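Local coordinates for Thiol:disulfide interchange protein (PDB 6DXN) that probably acts as a periplasmic thiol:disulfide oxidoreductase of the DsbA subfamily, with a thioredoxin-type redox centre that would exchange disulfides with substrate proteins, at residues Glu27-Tyr32 / Leu93-Leu98; Ile43-Ala48 / Asp174-Asp179. All blocks are in the same frame, centred on the assembly; numbering follows the deposited sequence.

Contact 1 (Glu27-Tyr32 / Leu93-Leu98); sequences EFFSFY and LLFEGL
Phe31 and Phe95 bring the two backbones closest, their CA atoms 5.3 Å apart, where the chain leaving strand 25-29 runs against helix 87-99; Tyr32 and Leu98 follow with CA atoms 6.3 Å apart. No hydrogen bond joins the segments. Inside the turn, Ser30 OG accepts from Tyr32 N at 3.2 Å, an ST turn that shapes the chain just before the CxxC at the start of helix 34-41. The Phe31 ring lies between Phe29 and Leu94. Phe29 CE2 sits over the centre of one face, while Leu94 CB makes a CH-pi contact with the other, 3.8 Å from the ring centroid and 24° off the normal. Further out, Leu94 CD1 reaches Phe31 CZ at 3.5 Å. With CG anti to the carbonyl carbon (chi1 -77°), the Phe31 ring turns its CD1-CE1 edge to the face of Phe95, an edge-to-face pair with centroids 4.8 Å apart and planes at 59°. Leu98 closes on the root of the same side chain, its CD1 3.3 Å from Phe31 CB, and its CD2 lies more loosely over one face of the Tyr32 ring. The contact joins the end of a central thioredoxin-fold strand to helix 87-99 of the helical domain inserted into that fold in DsbA proteins; Leu74 of helix 71-83 adds a second helix. Phe31 O is hydrogen-bonded to Gln99 NE2 and Phe31 N to His63 NE2. Cohesion across this buried contact is therefore apolar and aromatic, oriented by the Phe31 edge on Phe95 and by Leu94 over Phe31.

Contact 2 (Ile43-Ala48 / Asp174-Asp179); sequences INVDTA and DTYAED
Ala177 CB points from helix 173-188 into the turn at Ile43 and Asn44, lying 3.7 Å from Ile43 O and 3.8 Å from Asn44 O. Ala48, one helical turn beyond Asn44, faces it from the other helix: its CB meets Ala177 CB at 3.9 Å and also approaches Ala177 O. These small methyl groups let the backbones come close, with the CA atoms of Val45 and Ala177 only 4.6 Å apart. Beside them the Tyr176 ring leans against two branched side chains. Val45 CG2 arrives at the ring edge, in its plane, 3.9 Å from CE1, whereas Ile43 CG2 approaches CD1 obliquely at 4.0 Å. Tyr176 carries CG anti to its own N (chi1 177°), which takes the ring out to where the Ile43 and Val45 side chains slant across it. In this thioredoxin-fold protein of the DsbA subfamily, the contact joins the turn between helices 34-41 and 45-52 to the C-terminal helix. Asn44, with positive phi (65°), is the first residue after helix 34-41 to leave helical backbone angles, and stands at the N-cap position of helix 45-52. Phe39 of helix 34-41 touches both Val45 and Tyr176, extending the apolar patch toward the preceding helix. At the phenol end, Tyr176 OH is hydrogen-bonded to Asn165 O. A bound triethylene glycol, probably from the crystallisation liquor, comes within about 3 Å of the Tyr176 side chain (nearest atoms).

Overall arrangement
The first segments of contacts 1 and 2 flank helix 34-41 in sequence: residues 27-32 lead toward it and residues 43-48 follow it. The contact centres are about 18 Å apart. Their partner segments come much later, on helices 87-99 and 173-188. Cys33 and Cys36 form the thioredoxin-type CxxC, with free thiols here rather than the predicted redox-active disulfide. Contact 1 borders this probable active site, since Phe29 and Phe95 both touch Cys36; contact 2 meets the same helix through Ala38 and Phe39. The contacts touch where Glu27 OE1 lies 2.6 Å from Asp46 OD1. Lys61 forms a salt bridge with Asp46 and a long, weak ion pair with Glu27.

Contact 1 (Glu27-Tyr32 / Leu93-Leu98)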
# COMPACT_ATOMS: atom_id res chain seq x y z
N GLU A 27 4.04 -0.95 -1.64
CA GLU A 27 3.00 -1.96 -1.67
C GLU A 27 1.82 -1.36 -2.44
O GLU A 27 1.21 -0.40 -1.96
CB GLU A 27 2.57 -2.38 -0.26
CG GLU A 27 1.32 -3.26 -0.20
CD GLU A 27 0.80 -3.54 1.21
OE1 GLU A 27 1.30 -2.90 2.16
OE2 GLU A 27 -0.09 -4.40 1.37
N PHE A 28 1.54 -1.89 -3.63
CA PHE A 28 0.38 -1.44 -4.37
C PHE A 28 -0.83 -2.17 -3.78
O PHE A 28 -0.78 -3.37 -3.57
CB PHE A 28 0.57 -1.64 -5.88
CG PHE A 28 1.63 -0.75 -6.51
CD1 PHE A 28 1.34 0.56 -6.87
CD2 PHE A 28 2.89 -1.24 -6.79
CE1 PHE A 28 2.29 1.36 -7.46
CE2 PHE A 28 3.85 -0.43 -7.38
CZ PHE A 28 3.55 0.87 -7.71
N PHE A 29 -1.89 -1.43 -3.50
CA PHE A 29 -3.03 -2.04 -2.88
C PHE A 29 -4.33 -1.37 -3.35
O PHE A 29 -4.31 -0.33 -4.01
CB PHE A 29 -2.90 -1.95 -1.36
CG PHE A 29 -3.28 -0.60 -0.79
CD1 PHE A 29 -2.41 0.48 -0.85
CD2 PHE A 29 -4.52 -0.41 -0.21
CE1 PHE A 29 -2.77 1.71 -0.34
CE2 PHE A 29 -4.89 0.82 0.31
CZ PHE A 29 -4.01 1.88 0.25
N SER A 30 -5.44 -2.00 -2.98
CA SER A 30 -6.76 -1.49 -3.26
C SER A 30 -7.62 -1.73 -2.02
O SER A 30 -7.58 -2.81 -1.43
CB SER A 30 -7.35 -2.14 -4.49
OG SER A 30 -8.69 -1.72 -4.66
N PHE A 31 -8.38 -0.70 -1.63
CA PHE A 31 -9.23 -0.86 -0.49
C PHE A 31 -10.35 -1.88 -0.78
O PHE A 31 -11.03 -2.28 0.14
CB PHE A 31 -9.81 0.48 -0.04
CG PHE A 31 -8.87 1.37 0.73
CD1 PHE A 31 -8.57 1.09 2.05
CD2 PHE A 31 -8.31 2.50 0.15
CE1 PHE A 31 -7.72 1.91 2.77
CE2 PHE A 31 -7.46 3.32 0.87
CZ PHE A 31 -7.15 3.02 2.17
N TYR A 32 -10.52 -2.27 -2.05
CA TYR A 32 -11.54 -3.27 -2.47
C TYR A 32 -11.00 -4.70 -2.39
O TYR A 32 -11.78 -5.67 -2.42
CB TYR A 32 -11.93 -3.11 -3.95
CG TYR A 32 -12.82 -1.97 -4.35
CD1 TYR A 32 -12.30 -0.73 -4.69
CD2 TYR A 32 -14.19 -2.15 -4.48
CE1 TYR A 32 -13.12 0.31 -5.10
CE2 TYR A 32 -15.03 -1.12 -4.89
CZ TYR A 32 -14.49 0.11 -5.20
OH TYR A 32 -15.30 1.14 -5.60
N LEU A 93 -10.75 1.93 8.51
CA LEU A 93 -12.12 2.43 8.36
C LEU A 93 -12.57 2.38 6.89
O LEU A 93 -13.78 2.21 6.62
CB LEU A 93 -12.20 3.84 8.93
CG LEU A 93 -11.78 3.98 10.39
CD1 LEU A 93 -11.73 5.44 10.80
CD2 LEU A 93 -12.71 3.20 11.31
N LEU A 94 -11.62 2.52 5.95
CA LEU A 94 -11.95 2.46 4.51
C LEU A 94 -12.13 1.00 4.09
O LEU A 94 -13.02 0.71 3.30
CB LEU A 94 -10.87 3.17 3.69
CG LEU A 94 -10.86 4.70 3.79
CD1 LEU A 94 -9.59 5.28 3.20
CD2 LEU A 94 -12.08 5.30 3.11
N PHE A 95 -11.28 0.11 4.61
CA PHE A 95 -11.40 -1.31 4.33
C PHE A 95 -12.74 -1.82 4.88
O PHE A 95 -13.43 -2.58 4.22
CB PHE A 95 -10.26 -2.12 4.96
CG PHE A 95 -8.96 -2.13 4.20
CD1 PHE A 95 -8.85 -2.81 2.99
CD2 PHE A 95 -7.83 -1.52 4.72
CE1 PHE A 95 -7.64 -2.85 2.30
CE2 PHE A 95 -6.62 -1.57 4.03
CZ PHE A 95 -6.54 -2.22 2.82
N GLU A 96 -13.07 -1.41 6.11
CA GLU A 96 -14.35 -1.81 6.72
C GLU A 96 -15.50 -1.23 5.89
O GLU A 96 -16.41 -1.96 5.49
CB GLU A 96 -14.42 -1.37 8.19
CG GLU A 96 -13.44 -2.10 9.10
CD GLU A 96 -13.47 -1.67 10.56
OE1 GLU A 96 -14.41 -0.92 10.94
OE2 GLU A 96 -12.56 -2.08 11.31
N GLY A 97 -15.42 0.07 5.59
CA GLY A 97 -16.48 0.78 4.82
C GLY A 97 -16.74 0.15 3.45
O GLY A 97 -17.81 0.36 2.85
N LEU A 98 -15.77 -0.63 2.96
CA LEU A 98 -15.88 -1.24 1.64
C LEU A 98 -16.09 -2.76 1.69
O LEU A 98 -16.86 -3.29 0.88
CB LEU A 98 -14.60 -0.91 0.85
CG LEU A 98 -14.53 0.52 0.33
CD1 LEU A 98 -13.11 0.95 0.05
CD2 LEU A 98 -15.40 0.68 -0.92

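Contact 2 (Ile43-Ala48 / Asp174-Asp179)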
# COMPACT_ATOMS: atom_id res chain seq x y z
N ILE A 43 -3.41 -10.61 8.68
CA ILE A 43 -2.08 -11.22 8.61
C ILE A 43 -1.08 -10.27 9.26
O ILE A 43 -0.13 -10.69 9.91
CB ILE A 43 -1.67 -11.54 7.16
CG1 ILE A 43 -2.72 -12.39 6.44
CG2 ILE A 43 -0.28 -12.19 7.12
CD1 ILE A 43 -2.40 -12.66 4.99
N ASN A 44 -1.31 -8.96 9.06
CA ASN A 44 -0.45 -7.93 9.61
C ASN A 44 0.95 -8.04 8.99
O ASN A 44 1.97 -8.01 9.68
CB ASN A 44 -0.49 -7.94 11.14
CG ASN A 44 -1.79 -7.36 11.66
OD1 ASN A 44 -2.23 -6.31 11.19
ND2 ASN A 44 -2.39 -8.02 12.63
N VAL A 45 0.96 -8.19 7.66
CA VAL A 45 2.18 -8.20 6.90
C VAL A 45 2.80 -6.80 6.98
O VAL A 45 4.01 -6.65 7.03
CB VAL A 45 1.92 -8.59 5.43
CG1 VAL A 45 3.15 -8.36 4.56
CG2 VAL A 45 1.41 -10.01 5.29
N ASP A 46 1.93 -5.78 7.00
CA ASP A 46 2.38 -4.37 6.98
C ASP A 46 3.12 -3.99 8.26
O ASP A 46 4.15 -3.34 8.19
CB ASP A 46 1.21 -3.41 6.72
CG ASP A 46 0.68 -3.41 5.30
OD1 ASP A 46 1.28 -4.08 4.43
OD2 ASP A 46 -0.31 -2.72 5.07
N THR A 47 2.57 -4.34 9.43
CA THR A 47 3.25 -4.00 10.72
C THR A 47 4.57 -4.78 10.82
O THR A 47 5.61 -4.24 11.24
CB THR A 47 2.34 -4.27 11.92
OG1 THR A 47 1.21 -3.41 11.81
CG2 THR A 47 3.01 -4.01 13.26
N ALA A 48 4.54 -6.06 10.42
CA ALA A 48 5.72 -6.93 10.47
C ALA A 48 6.89 -6.27 9.72
O ALA A 48 8.00 -6.11 10.25
CB ALA A 48 5.38 -8.28 9.91
N ASP A 174 1.32 -15.66 11.19
CA ASP A 174 2.37 -14.97 11.95
C ASP A 174 3.74 -15.28 11.32
O ASP A 174 4.56 -14.37 11.13
CB ASP A 174 2.31 -15.36 13.44
CG ASP A 174 1.00 -14.99 14.11
OD1 ASP A 174 0.25 -14.19 13.53
OD2 ASP A 174 0.72 -15.51 15.22
N THR A 175 3.94 -16.55 10.97
CA THR A 175 5.19 -17.01 10.37
C THR A 175 5.30 -16.41 8.97
O THR A 175 6.38 -15.96 8.56
CB THR A 175 5.26 -18.54 10.38
OG1 THR A 175 5.08 -18.97 11.73
CG2 THR A 175 6.57 -19.07 9.83
N TYR A 176 4.17 -16.38 8.25
CA TYR A 176 4.13 -15.83 6.90
C TYR A 176 4.57 -14.36 6.92
O TYR A 176 5.42 -13.94 6.10
CB TYR A 176 2.73 -15.95 6.29
CG TYR A 176 2.66 -15.32 4.92
CD1 TYR A 176 2.45 -13.96 4.79
CD2 TYR A 176 2.85 -16.06 3.77
CE1 TYR A 176 2.42 -13.35 3.55
CE2 TYR A 176 2.80 -15.47 2.51
CZ TYR A 176 2.60 -14.10 2.41
OH TYR A 176 2.57 -13.47 1.20
N ALA A 177 3.98 -13.57 7.83
CA ALA A 177 4.27 -12.15 7.95
C ALA A 177 5.76 -11.93 8.24
O ALA A 177 6.38 -11.05 7.67
CB ALA A 177 3.40 -11.52 9.01
N GLU A 178 6.32 -12.76 9.13
CA GLU A 178 7.73 -12.66 9.50
C GLU A 178 8.61 -12.97 8.27
O GLU A 178 9.60 -12.29 8.05
CB GLU A 178 8.09 -13.61 10.64
CG GLU A 178 9.52 -13.42 11.16
CD GLU A 178 9.99 -14.45 12.18
OE1 GLU A 178 9.64 -15.64 12.03
OE2 GLU A 178 10.70 -14.05 13.14
N ASP A 179 8.20 -13.97 7.48
CA ASP A 179 8.94 -14.44 6.30
C ASP A 179 8.92 -13.35 5.22
O ASP A 179 9.90 -13.17 4.48
CB ASP A 179 8.36 -15.77 5.78
CG ASP A 179 9.33 -16.63 4.99
OD1 ASP A 179 10.54 -16.46 5.19
OD2 ASP A 179 8.86 -17.48 4.19